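Local structure of allergen Bos d 2 (Bos taurus, 4WFV) at residues A70-Q73 with E74-Y78. The protein probably carries pheromones or similar small odorant molecules as a secreted lipocalin, and is a major allergen of cow dander. Numbering follows the deposited sequence.
Sequences AKRQ and EGYVY
The guanidinium of Arg72 meets Tyr76 and Tyr78 round its NH2 corner. At its edge, in plane, sits CD1 of Tyr76, 3.7 Å from NH2 of Arg72. The ring of Tyr78 is tilted 37° from the guanidinium plane and brings its hydroxyl obliquely toward the same NH2; that OH is hydrogen-bonded to the carbonyl of Cys48. Nearer the backbone, the CD2–CE2 side of the Tyr78 ring lies along the start of Arg72, with CE2 3.7 Å from CB of Arg72. The arginine chain bends at chi3 (-64°), which turns NE toward the carbonyl of Gly75. NE of Arg72 gives a bond of 2.8 Å to O of Gly75, from a donor almost in line with the C=O but tilted from the guanidinium plane, and the bond is bent at the hydrogen (138°); NH2 adds a weak second one. NH1 forms a salt bridge with Glu49.

The contact lies at the tip of the hairpin joining strands 62-74 and 77-81 of the antiparallel lipocalin barrel. A type II' turn runs from Glu74 to Val77, with Gly75 at positive phi, and a classic beta bulge sets two residues, Gln73 and Glu74, opposite the single Val77. N of Gln73 donates to O of Val77 at 2.7 Å, whereas the bond from N of Glu74 to that oxygen is weak.

Arg72 and Tyr78 then form an antiparallel non-hydrogen-bonded pair, with both side chains on one face of the sheet. Beside it, CA of Tyr78 makes a CH···O contact of 3.2 Å with O of Lys71, and CB of Ala70 packs against CB of Tyr78 at 3.7 Å.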
ATOM      1  N   ALA A  70      -3.209  -4.307  11.221  1.00 14.95           N
ATOM      2  CA  ALA A  70      -4.470  -3.713  10.796  1.00 14.78           C
ATOM      3  C   ALA A  70      -5.617  -4.672  11.102  1.00 13.49           C
ATOM      4  O   ALA A  70      -5.511  -5.867  10.856  1.00 14.95           O
ATOM      5  CB  ALA A  70      -4.426  -3.405   9.308  1.00 14.49           C
ATOM      6  N   LYS A  71      -6.715  -4.143  11.626  1.00 13.39           N
ATOM      7  CA  LYS A  71      -7.870  -4.960  12.003  1.00 13.76           C
ATOM      8  C   LYS A  71      -9.001  -4.848  10.990  1.00 13.70           C
ATOM      9  O   LYS A  71      -9.344  -3.751  10.568  1.00 12.54           O
ATOM     10  CB  LYS A  71      -8.379  -4.512  13.373  1.00 16.37           C
ATOM     11  CG  LYS A  71      -9.649  -5.219  13.828  1.00 24.50           C
ATOM     12  CD  LYS A  71      -9.420  -6.694  14.081  1.00 31.31           C
ATOM     13  CE  LYS A  71     -10.714  -7.374  14.504  1.00 38.01           C
ATOM     14  NZ  LYS A  71     -10.539  -8.837  14.718  1.00 40.82           N
ATOM     15  N   ARG A  72      -9.598  -5.978  10.608  1.00 14.00           N
ATOM     16  CA  ARG A  72     -10.690  -5.962   9.641  1.00 13.42           C
ATOM     17  C   ARG A  72     -11.904  -5.202  10.173  1.00 17.81           C
ATOM     18  O   ARG A  72     -12.361  -5.439  11.296  1.00 21.73           O
ATOM     19  CB  ARG A  72     -11.109  -7.387   9.264  1.00 17.74           C
ATOM     20  CG  ARG A  72     -12.594  -7.498   8.939  1.00 24.21           C
ATOM     21  CD  ARG A  72     -12.957  -8.903   8.497  1.00 23.31           C
ATOM     22  NE  ARG A  72     -12.285  -9.241   7.252  1.00 23.78           N
ATOM     23  CZ  ARG A  72     -11.921 -10.474   6.916  1.00 28.70           C
ATOM     24  NH1 ARG A  72     -12.156 -11.482   7.747  1.00 34.69           N
ATOM     25  NH2 ARG A  72     -11.315 -10.693   5.758  1.00 26.29           N
ATOM     26  N   GLN A  73     -12.415  -4.292   9.351  1.00 16.53           N
ATOM     27  CA  GLN A  73     -13.654  -3.575   9.630  1.00 18.09           C
ATOM     28  C   GLN A  73     -14.814  -4.344   8.998  1.00 18.11           C
ATOM     29  O   GLN A  73     -15.675  -4.883   9.698  1.00 24.85           O
ATOM     30  CB  GLN A  73     -13.562  -2.160   9.056  1.00 17.62           C
ATOM     31  CG  GLN A  73     -14.817  -1.299   9.202  1.00 22.71           C
ATOM     32  CD  GLN A  73     -14.591   0.136   8.735  1.00 21.94           C
ATOM     33  OE1 GLN A  73     -13.928   0.923   9.412  1.00 24.41           O
ATOM     34  NE2 GLN A  73     -15.129   0.475   7.573  1.00 24.16           N
ATOM     35  N   GLU A  74     -14.828  -4.390   7.670  1.00 16.34           N
ATOM     36  CA  GLU A  74     -15.797  -5.170   6.903  1.00 19.85           C
ATOM     37  C   GLU A  74     -15.125  -5.613   5.613  1.00 19.53           C
ATOM     38  O   GLU A  74     -14.328  -4.874   5.054  1.00 16.40           O
ATOM     39  CB  GLU A  74     -17.031  -4.331   6.551  1.00 22.27           C
ATOM     40  CG  GLU A  74     -17.816  -3.810   7.743  1.00 33.77           C
ATOM     41  CD  GLU A  74     -18.422  -4.918   8.582  1.00 37.11           C
ATOM     42  OE1 GLU A  74     -18.872  -5.937   8.015  1.00 35.04           O
ATOM     43  OE2 GLU A  74     -18.445  -4.765   9.819  1.00 45.50           O
ATOM     44  N   GLY A  75     -15.454  -6.807   5.130  1.00 21.12           N
ATOM     45  CA  GLY A  75     -14.869  -7.298   3.893  1.00 20.79           C
ATOM     46  C   GLY A  75     -13.358  -7.280   3.970  1.00 15.00           C
ATOM     47  O   GLY A  75     -12.773  -7.807   4.909  1.00 17.55           O
ATOM     48  N   TYR A  76     -12.719  -6.659   2.981  1.00 13.36           N
ATOM     49  CA  TYR A  76     -11.269  -6.529   3.012  1.00 11.93           C
ATOM     50  C   TYR A  76     -10.843  -5.081   3.262  1.00 11.73           C
ATOM     51  O   TYR A  76      -9.826  -4.611   2.740  1.00 11.97           O
ATOM     52  CB  TYR A  76     -10.661  -7.100   1.734  1.00 14.02           C
ATOM     53  CG  TYR A  76     -11.059  -8.543   1.523  1.00 13.19           C
ATOM     54  CD1 TYR A  76     -10.521  -9.553   2.313  1.00 12.58           C
ATOM     55  CD2 TYR A  76     -11.990  -8.888   0.560  1.00 12.19           C
ATOM     56  CE1 TYR A  76     -10.898 -10.883   2.136  1.00 13.20           C
ATOM     57  CE2 TYR A  76     -12.365 -10.210   0.366  1.00 14.89           C
ATOM     58  CZ  TYR A  76     -11.818 -11.198   1.157  1.00 15.24           C
ATOM     59  OH  TYR A  76     -12.200 -12.511   0.957  1.00 15.93           O
ATOM     60  N   VAL A  77     -11.647  -4.390   4.064  1.00 11.01           N
ATOM     61  CA  VAL A  77     -11.303  -3.069   4.574  1.00 11.46           C
ATOM     62  C   VAL A  77     -10.808  -3.220   5.995  1.00 10.06           C
ATOM     63  O   VAL A  77     -11.514  -3.786   6.847  1.00 11.65           O
ATOM     64  CB  VAL A  77     -12.502  -2.119   4.557  1.00 11.97           C
ATOM     65  CG1 VAL A  77     -12.091  -0.767   5.128  1.00 12.45           C
ATOM     66  CG2 VAL A  77     -13.024  -1.953   3.130  1.00 13.06           C
ATOM     67  N   TYR A  78      -9.600  -2.721   6.239  1.00 10.57           N
ATOM     68  CA  TYR A  78      -8.932  -2.817   7.532  1.00 11.11           C
ATOM     69  C   TYR A  78      -8.676  -1.429   8.098  1.00 11.23           C
ATOM     70  O   TYR A  78      -8.649  -0.449   7.357  1.00 12.79           O
ATOM     71  CB  TYR A  78      -7.603  -3.565   7.381  1.00 10.29           C
ATOM     72  CG  TYR A  78      -7.788  -4.982   6.908  1.00 11.04           C
ATOM     73  CD1 TYR A  78      -8.009  -5.265   5.561  1.00 12.44           C
ATOM     74  CD2 TYR A  78      -7.763  -6.034   7.805  1.00 11.25           C
ATOM     75  CE1 TYR A  78      -8.197  -6.572   5.123  1.00 11.43           C
ATOM     76  CE2 TYR A  78      -7.955  -7.338   7.378  1.00 12.58           C
ATOM     77  CZ  TYR A  78      -8.163  -7.595   6.040  1.00 11.77           C
ATOM     78  OH  TYR A  78      -8.356  -8.898   5.623  1.00 13.31           O
TER